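Local coordinates for protein peptide amidase (Stenotrophomonas maltophilia, PDB 1M22) that probably hydrolyses amide bonds, as expected of a peptide amidase of the amidase signature family, at residues N135-D140 with E369-A374; S189-A194 with S446-M451; A415-V420 with G460-G465. All blocks are in the same frame, centred on the assembly; numbering follows the deposited sequence.

Contact 1: residues N135-D140 with E369-A374; sequences NFRGND and ELLVEA
R137 O reaches into the first turn of helix 369-375 and takes two backbone N-H groups. The bond from L371 N is 3.2 Å long and fairly straight, with the donor 26° out of the carbonyl plane of R137; the one from L370 N to R137 O, at 2.9 Å, is bent and weak. The first N-H groups of a helix generally lack acceptors within it; here the loop supplies one.

A second polar grip comes from E369. Its chain bends at chi2 (95°), which carries the carboxylate back over the loop, and N139 N gives OE1 a bond of 2.9 Å at an N-H...O angle of 162°. This donor stands well above the carboxylate plane. The other oxygen, OE2, accepts a hydrogen bond from a water that also donates to N139 O, so carboxylate and water together hold both backbone polar atoms of N139. The amide of N139 lies across the E369 chain, ND2 resting 3.4 Å from E369 CB.

The apolar part is carried by two leucines. L370 sets CD1 over one face of the F136 ring, offset toward the rim and 4.1 Å from F136 CD1, the two side chains crossing at about a right angle. L371 divides its two methyls along the loop: its CD1 packs on the aliphatic stem of R137, 3.6 Å from R137 CG, while CD2 lies against F136 O, buried here with no polar partner in the model. The guanidinium of R137 turns elsewhere, to a salt bridge with E132 and a hydrogen bond to the carbonyl of E362.

Helices 319-340 and 348-357 close the buried side, F330 meeting both F136 and L371, and L351 and I352 touching L371. The loop leads from helix 132-135 to the short strand 145-146.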
loop_
_atom_site.group_PDB
_atom_site.type_symbol
_atom_site.label_atom_id
_atom_site.label_comp_id
_atom_site.label_asym_id
_atom_site.label_seq_id
_atom_site.Cartn_x
_atom_site.Cartn_y
_atom_site.Cartn_z
ATOM N N ASN A 135 -10.264 -4.091 5.958
ATOM C CA ASN A 135 -11.533 -4.164 5.246
ATOM C C ASN A 135 -12.057 -5.572 4.986
ATOM O O ASN A 135 -12.764 -5.804 4.005
ATOM C CB ASN A 135 -11.471 -3.375 3.931
ATOM C CG ASN A 135 -12.852 -3.063 3.383
ATOM O OD1 ASN A 135 -13.786 -2.819 4.147
ATOM N ND2 ASN A 135 -12.987 -3.060 2.063
ATOM N N PHE A 136 -11.716 -6.513 5.857
ATOM C CA PHE A 136 -12.243 -7.860 5.694
ATOM C C PHE A 136 -13.077 -8.207 6.923
ATOM O O PHE A 136 -12.928 -9.279 7.506
ATOM C CB PHE A 136 -11.129 -8.893 5.510
ATOM C CG PHE A 136 -11.582 -10.127 4.782
ATOM C CD1 PHE A 136 -11.832 -10.080 3.416
ATOM C CD2 PHE A 136 -11.808 -11.316 5.465
ATOM C CE1 PHE A 136 -12.304 -11.200 2.735
ATOM C CE2 PHE A 136 -12.280 -12.447 4.793
ATOM C CZ PHE A 136 -12.529 -12.386 3.424
ATOM N N ARG A 137 -13.958 -7.290 7.317
ATOM C CA ARG A 137 -14.802 -7.518 8.482
ATOM C C ARG A 137 -16.277 -7.660 8.139
ATOM O O ARG A 137 -16.910 -8.640 8.528
ATOM C CB ARG A 137 -14.642 -6.393 9.505
ATOM C CG ARG A 137 -15.140 -6.797 10.886
ATOM C CD ARG A 137 -15.324 -5.609 11.805
ATOM N NE ARG A 137 -16.558 -4.881 11.526
ATOM C CZ ARG A 137 -16.943 -3.800 12.197
ATOM N NH1 ARG A 137 -16.186 -3.328 13.175
ATOM N NH2 ARG A 137 -18.095 -3.205 11.905
ATOM N N GLY A 138 -16.832 -6.690 7.416
ATOM C CA GLY A 138 -18.246 -6.773 7.082
ATOM C C GLY A 138 -18.666 -6.178 5.752
ATOM O O GLY A 138 -17.846 -5.610 5.028
ATOM N N ASN A 139 -19.951 -6.321 5.431
ATOM C CA ASN A 139 -20.509 -5.783 4.191
ATOM C C ASN A 139 -20.815 -4.298 4.377
ATOM O O ASN A 139 -21.013 -3.837 5.498
ATOM C CB ASN A 139 -21.811 -6.502 3.807
ATOM C CG ASN A 139 -21.634 -7.996 3.631
ATOM O OD1 ASN A 139 -20.617 -8.459 3.121
ATOM N ND2 ASN A 139 -22.645 -8.760 4.034
ATOM N N ASP A 140 -20.864 -3.560 3.273
ATOM C CA ASP A 140 -21.154 -2.129 3.310
ATOM C C ASP A 140 -20.243 -1.389 4.281
ATOM O O ASP A 140 -20.675 -0.481 4.993
ATOM C CB ASP A 140 -22.614 -1.882 3.707
ATOM C CG ASP A 140 -23.593 -2.578 2.788
ATOM O OD1 ASP A 140 -23.372 -2.570 1.559
ATOM O OD2 ASP A 140 -24.594 -3.125 3.293
ATOM N N GLU A 369 -20.126 -9.430 8.877
ATOM C CA GLU A 369 -20.526 -10.559 8.044
ATOM C C GLU A 369 -19.384 -11.378 7.452
ATOM O O GLU A 369 -19.506 -12.593 7.303
ATOM C CB GLU A 369 -21.441 -10.078 6.911
ATOM C CG GLU A 369 -22.716 -9.397 7.397
ATOM C CD GLU A 369 -22.609 -7.881 7.458
ATOM O OE1 GLU A 369 -21.490 -7.349 7.613
ATOM O OE2 GLU A 369 -23.658 -7.210 7.365
ATOM N N LEU A 370 -18.279 -10.727 7.102
ATOM C CA LEU A 370 -17.151 -11.457 6.532
ATOM C C LEU A 370 -16.470 -12.315 7.594
ATOM O O LEU A 370 -16.023 -13.424 7.303
ATOM C CB LEU A 370 -16.154 -10.490 5.881
ATOM C CG LEU A 370 -16.702 -9.783 4.636
ATOM C CD1 LEU A 370 -15.670 -8.791 4.121
ATOM C CD2 LEU A 370 -17.042 -10.806 3.557
ATOM N N LEU A 371 -16.395 -11.808 8.822
ATOM C CA LEU A 371 -15.797 -12.582 9.907
ATOM C C LEU A 371 -16.655 -13.822 10.137
ATOM O O LEU A 371 -16.141 -14.929 10.287
ATOM C CB LEU A 371 -15.748 -11.775 11.206
ATOM C CG LEU A 371 -14.976 -10.454 11.230
ATOM C CD1 LEU A 371 -14.883 -9.963 12.665
ATOM C CD2 LEU A 371 -13.576 -10.650 10.652
ATOM N N VAL A 372 -17.970 -13.619 10.162
ATOM C CA VAL A 372 -18.915 -14.704 10.379
ATOM C C VAL A 372 -18.834 -15.751 9.273
ATOM O O VAL A 372 -18.808 -16.948 9.551
ATOM C CB VAL A 372 -20.357 -14.150 10.479
ATOM C CG1 VAL A 372 -21.368 -15.294 10.510
ATOM C CG2 VAL A 372 -20.489 -13.299 11.740
ATOM N N GLU A 373 -18.788 -15.312 8.021
ATOM C CA GLU A 373 -18.706 -16.264 6.923
ATOM C C GLU A 373 -17.374 -17.008 6.937
ATOM O O GLU A 373 -17.326 -18.215 6.705
ATOM C CB GLU A 373 -18.904 -15.565 5.575
ATOM C CG GLU A 373 -18.763 -16.509 4.390
ATOM C CD GLU A 373 -19.439 -15.999 3.132
ATOM O OE1 GLU A 373 -19.407 -14.776 2.887
ATOM O OE2 GLU A 373 -19.988 -16.832 2.378
ATOM N N ALA A 374 -16.289 -16.292 7.218
ATOM C CA ALA A 374 -14.972 -16.916 7.257
ATOM C C ALA A 374 -14.871 -17.968 8.363
ATOM O O ALA A 374 -14.261 -19.020 8.180
ATOM C CB ALA A 374 -13.893 -15.851 7.450
HETATM O O HOH W 1 -22.898 -4.534 7.293
#

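Contact 2: residues S189-A194 with S446-M451; sequences SIVCPA and SLTVPM
T448 has OG1 anti to its backbone N (chi1 -178°), which leaves CG2 between N and the carbonyl carbon and directs this methyl at helix 191-196. V191 answers with CG1 anti to its own carbonyl carbon (chi1 -62°), a setting that brings this branch alongside S446 rather than T448.

The T448 methyl is the centre of the contact. It sits against the first turn of the helix, 3.6 Å from A194 CB and 3.5 Å from V191 O, while V191 CB lies a little farther off at 4.1 Å from T448 CG2. One methyl therefore meets two residues three apart in the helix, V191 and A194, which both present their CB toward the strand. Two residues back along the strand, the hydroxyl oxygen S446 OG comes 3.6 Å from V191 CG1 in a plain van der Waals approach. L447 and V449, between and after these residues, turn to the other face of the sheet, toward A477 of helix 470-484.

S189, the nucleophile, belongs to the turn leading into this helix but does not touch the strand; its OG is hydrogen-bonded to S165, another active-site residue. E185 accepts from the backbone N of I190 and of V191 through OE1, holding the turn from the side of strand 180-185.

The chemistry is thus divided by branch. T448 spends its methyl on the helix and its hydroxyl on T417, so the buried polar end is satisfied away from V191 and A194. What joins helix to sheet here is close van der Waals packing, some of it methyl against oxygen, so the first turn after the nucleophile rests on strand 446-454 without a direct polar bond between the two segments.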
loop_
_atom_site.group_PDB
_atom_site.type_symbol
_atom_site.label_atom_id
_atom_site.label_comp_id
_atom_site.label_asym_id
_atom_site.label_seq_id
_atom_site.Cartn_x
_atom_site.Cartn_y
_atom_site.Cartn_z
ATOM N N SER A 189 -5.849 -2.522 -1.806
ATOM C CA SER A 189 -5.507 -1.744 -0.612
ATOM C C SER A 189 -4.273 -0.850 -0.610
ATOM O O SER A 189 -4.089 -0.071 0.328
ATOM C CB SER A 189 -5.484 -2.649 0.616
ATOM O OG SER A 189 -6.811 -2.954 1.019
ATOM N N ILE A 190 -3.409 -0.976 -1.613
ATOM C CA ILE A 190 -2.269 -0.071 -1.707
ATOM C C ILE A 190 -2.507 0.882 -2.875
ATOM O O ILE A 190 -2.541 2.098 -2.693
ATOM C CB ILE A 190 -0.920 -0.799 -1.949
ATOM C CG1 ILE A 190 -0.423 -1.428 -0.644
ATOM C CG2 ILE A 190 0.128 0.194 -2.481
ATOM C CD1 ILE A 190 0.806 -2.296 -0.812
ATOM N N VAL A 191 -2.721 0.337 -4.067
ATOM C CA VAL A 191 -2.883 1.196 -5.233
ATOM C C VAL A 191 -4.114 2.087 -5.257
ATOM O O VAL A 191 -4.048 3.205 -5.762
ATOM C CB VAL A 191 -2.795 0.384 -6.560
ATOM C CG1 VAL A 191 -1.421 -0.259 -6.671
ATOM C CG2 VAL A 191 -3.889 -0.671 -6.623
ATOM N N CYS A 192 -5.227 1.620 -4.702
ATOM C CA CYS A 192 -6.428 2.448 -4.712
ATOM C C CYS A 192 -6.282 3.675 -3.812
ATOM O O CYS A 192 -6.489 4.801 -4.267
ATOM C CB CYS A 192 -7.654 1.632 -4.306
ATOM S SG CYS A 192 -9.177 2.262 -5.033
ATOM N N PRO A 193 -5.934 3.482 -2.526
ATOM C CA PRO A 193 -5.800 4.692 -1.707
ATOM C C PRO A 193 -4.638 5.568 -2.169
ATOM O O PRO A 193 -4.664 6.783 -2.002
ATOM C CB PRO A 193 -5.635 4.148 -0.284
ATOM C CG PRO A 193 -5.105 2.753 -0.484
ATOM C CD PRO A 193 -5.853 2.265 -1.699
ATOM N N ALA A 194 -3.612 4.967 -2.761
ATOM C CA ALA A 194 -2.506 5.777 -3.249
ATOM C C ALA A 194 -3.026 6.705 -4.354
ATOM O O ALA A 194 -2.779 7.913 -4.331
ATOM C CB ALA A 194 -1.385 4.887 -3.776
ATOM N N SER A 446 2.051 -4.302 -9.263
ATOM C CA SER A 446 1.275 -3.187 -9.786
ATOM C C SER A 446 1.829 -1.918 -9.147
ATOM O O SER A 446 2.372 -1.957 -8.043
ATOM C CB SER A 446 -0.217 -3.357 -9.485
ATOM O OG SER A 446 -0.475 -3.411 -8.099
ATOM N N LEU A 447 1.692 -0.796 -9.844
ATOM C CA LEU A 447 2.244 0.465 -9.371
ATOM C C LEU A 447 1.426 1.616 -9.931
ATOM O O LEU A 447 1.217 1.696 -11.144
ATOM C CB LEU A 447 3.695 0.561 -9.863
ATOM C CG LEU A 447 4.709 1.594 -9.365
ATOM C CD1 LEU A 447 6.073 1.284 -9.978
ATOM C CD2 LEU A 447 4.266 2.994 -9.742
ATOM N N THR A 448 0.955 2.503 -9.058
ATOM C CA THR A 448 0.182 3.650 -9.513
ATOM C C THR A 448 0.992 4.933 -9.348
ATOM O O THR A 448 1.691 5.112 -8.352
ATOM C CB THR A 448 -1.171 3.770 -8.750
ATOM O OG1 THR A 448 -1.917 4.878 -9.275
ATOM C CG2 THR A 448 -0.947 3.972 -7.260
ATOM N N VAL A 449 0.901 5.804 -10.350
ATOM C CA VAL A 449 1.596 7.091 -10.366
ATOM C C VAL A 449 0.573 8.193 -10.640
ATOM O O VAL A 449 -0.287 8.045 -11.503
ATOM C CB VAL A 449 2.665 7.150 -11.491
ATOM C CG1 VAL A 449 3.396 8.491 -11.452
ATOM C CG2 VAL A 449 3.641 5.999 -11.346
ATOM N N PRO A 450 0.651 9.311 -9.904
ATOM C CA PRO A 450 -0.299 10.406 -10.128
ATOM C C PRO A 450 -0.302 10.866 -11.585
ATOM O O PRO A 450 0.761 11.050 -12.179
ATOM C CB PRO A 450 0.214 11.495 -9.195
ATOM C CG PRO A 450 0.762 10.709 -8.046
ATOM C CD PRO A 450 1.516 9.594 -8.745
ATOM N N MET A 451 -1.485 11.053 -12.165
ATOM C CA MET A 451 -1.550 11.505 -13.547
ATOM C C MET A 451 -2.425 12.740 -13.745
ATOM O O MET A 451 -2.650 13.175 -14.872
ATOM C CB MET A 451 -2.012 10.373 -14.470
ATOM C CG MET A 451 -3.485 10.040 -14.439
ATOM S SD MET A 451 -3.902 9.111 -15.940
ATOM C CE MET A 451 -3.542 10.280 -17.102
#

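Contact 3: residues A415-V420 with G460-G465; sequences APTTGV and GLLFMG
T417 packs beside the backbone of G460 and L462, and its side chain can be followed outward. T417 CB lies 3.8 Å from G460 O and, slightly farther, near L462 CB. From there OG1 runs anti to the carbonyl carbon (chi1 -54°), which sets T417 OG1 3.4 Å from L462 CB; its hydrogen-bond partner is T448 of strand 446-454, beyond strand 457-464. The other branch, CG2, turns away from 460-465 to the carbonyl of V191 at the helix start.

The backbones do the rest. A415 and L462 form an antiparallel hydrogen-bonded pair, with L462 N to A415 O at 2.7 Å and A415 N to L462 O at 3.2 Å. P416, with no N-H to give, faces L461 as a non-hydrogen-bonded pair. One residue later T417 N donates to G460 O over 2.9 Å. Where the chains part, a water accepts from both T418 N and G460 N and bridges them.

This is the end of an antiparallel strand pair, 412-416 against 457-464, inside the eleven-stranded mixed sheet of the amidase signature fold.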
loop_
_atom_site.group_PDB
_atom_site.type_symbol
_atom_site.label_atom_id
_atom_site.label_comp_id
_atom_site.label_asym_id
_atom_site.label_seq_id
_atom_site.Cartn_x
_atom_site.Cartn_y
_atom_site.Cartn_z
ATOM N N ALA A 415 -3.715 1.570 -17.159
ATOM C CA ALA A 415 -5.106 1.990 -17.126
ATOM C C ALA A 415 -5.279 2.960 -15.978
ATOM O O ALA A 415 -4.399 3.089 -15.128
ATOM C CB ALA A 415 -6.005 0.779 -16.892
ATOM N N PRO A 416 -6.403 3.691 -15.955
ATOM C CA PRO A 416 -6.593 4.611 -14.831
ATOM C C PRO A 416 -6.722 3.649 -13.647
ATOM O O PRO A 416 -7.292 2.566 -13.795
ATOM C CB PRO A 416 -7.926 5.282 -15.150
ATOM C CG PRO A 416 -8.008 5.210 -16.646
ATOM C CD PRO A 416 -7.483 3.826 -16.946
ATOM N N THR A 417 -6.198 4.017 -12.485
ATOM C CA THR A 417 -6.272 3.133 -11.328
ATOM C C THR A 417 -7.698 2.940 -10.820
ATOM O O THR A 417 -8.141 1.816 -10.575
ATOM C CB THR A 417 -5.390 3.672 -10.192
ATOM O OG1 THR A 417 -4.065 3.877 -10.697
ATOM C CG2 THR A 417 -5.343 2.691 -9.025
ATOM N N THR A 418 -8.412 4.048 -10.672
ATOM C CA THR A 418 -9.783 4.022 -10.185
ATOM C C THR A 418 -10.394 5.395 -10.450
ATOM O O THR A 418 -9.820 6.197 -11.185
ATOM C CB THR A 418 -9.812 3.694 -8.665
ATOM O OG1 THR A 418 -11.169 3.579 -8.220
ATOM C CG2 THR A 418 -9.100 4.779 -7.856
ATOM N N GLY A 419 -11.566 5.657 -9.877
ATOM C CA GLY A 419 -12.202 6.952 -10.057
ATOM C C GLY A 419 -11.705 7.899 -8.981
ATOM O O GLY A 419 -10.632 7.683 -8.414
ATOM N N VAL A 420 -12.468 8.948 -8.688
ATOM C CA VAL A 420 -12.055 9.899 -7.662
ATOM C C VAL A 420 -12.751 9.649 -6.333
ATOM O O VAL A 420 -13.721 8.896 -6.252
ATOM C CB VAL A 420 -12.332 11.354 -8.090
ATOM C CG1 VAL A 420 -11.534 11.682 -9.340
ATOM C CG2 VAL A 420 -13.820 11.558 -8.328
ATOM N N GLY A 460 -4.936 8.441 -10.688
ATOM C CA GLY A 460 -3.650 7.822 -10.953
ATOM C C GLY A 460 -3.610 6.929 -12.176
ATOM O O GLY A 460 -4.644 6.485 -12.682
ATOM N N LEU A 461 -2.395 6.697 -12.661
ATOM C CA LEU A 461 -2.148 5.824 -13.803
ATOM C C LEU A 461 -1.551 4.534 -13.241
ATOM O O LEU A 461 -0.504 4.549 -12.573
ATOM C CB LEU A 461 -1.160 6.471 -14.776
ATOM C CG LEU A 461 -0.806 5.639 -16.012
ATOM C CD1 LEU A 461 -2.045 5.440 -16.875
ATOM C CD2 LEU A 461 0.287 6.344 -16.796
ATOM N N LEU A 462 -2.227 3.424 -13.507
ATOM C CA LEU A 462 -1.804 2.117 -13.020
ATOM C C LEU A 462 -0.943 1.359 -14.017
ATOM O O LEU A 462 -1.243 1.334 -15.212
ATOM C CB LEU A 462 -3.036 1.270 -12.703
ATOM C CG LEU A 462 -2.796 -0.152 -12.197
ATOM C CD1 LEU A 462 -2.329 -0.108 -10.757
ATOM C CD2 LEU A 462 -4.084 -0.954 -12.312
ATOM N N PHE A 463 0.129 0.754 -13.513
ATOM C CA PHE A 463 1.027 -0.076 -14.314
ATOM C C PHE A 463 0.984 -1.481 -13.712
ATOM O O PHE A 463 1.091 -1.642 -12.494
ATOM C CB PHE A 463 2.486 0.400 -14.243
ATOM C CG PHE A 463 2.754 1.713 -14.926
ATOM C CD1 PHE A 463 2.365 2.910 -14.337
ATOM C CD2 PHE A 463 3.438 1.756 -16.140
ATOM C CE1 PHE A 463 2.655 4.134 -14.942
ATOM C CE2 PHE A 463 3.733 2.974 -16.753
ATOM C CZ PHE A 463 3.340 4.165 -16.151
ATOM N N MET A 464 0.822 -2.496 -14.556
ATOM C CA MET A 464 0.812 -3.886 -14.094
ATOM C C MET A 464 1.744 -4.708 -14.977
ATOM O O MET A 464 1.833 -4.474 -16.184
ATOM C CB MET A 464 -0.596 -4.492 -14.151
ATOM C CG MET A 464 -1.609 -3.864 -13.196
ATOM S SD MET A 464 -3.159 -4.806 -13.088
ATOM C CE MET A 464 -3.835 -4.526 -14.723
ATOM N N GLY A 465 2.441 -5.661 -14.367
ATOM C CA GLY A 465 3.353 -6.508 -15.117
ATOM C C GLY A 465 3.294 -7.937 -14.620
ATOM O O GLY A 465 2.533 -8.251 -13.704
HETATM O O HOH W 2 -7.305 7.029 -10.100
#

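Contacts 2 and 3 form one buried unit, their centres 7 Å apart. Strands 446-454 and 457-464 are sheet neighbours, and V449 O lies 2.8 Å from L461 N, a probable hydrogen bond. T448 OG1 and T417 OG1 are 2.8 Å apart, and V191 O packs on T417 CG2 at 3.5 Å. Contact 1 touches neither; its centre is about 24 Å from that of contact 2, though the nearest atoms are about 6 Å apart. It reaches toward the active site: the N135 side chain is about 4 Å from that of S165 and about 6 Å from that of S189, which contact 2 contains. T417 of contact 3 is farther out, about 11 Å from S189 between side chains.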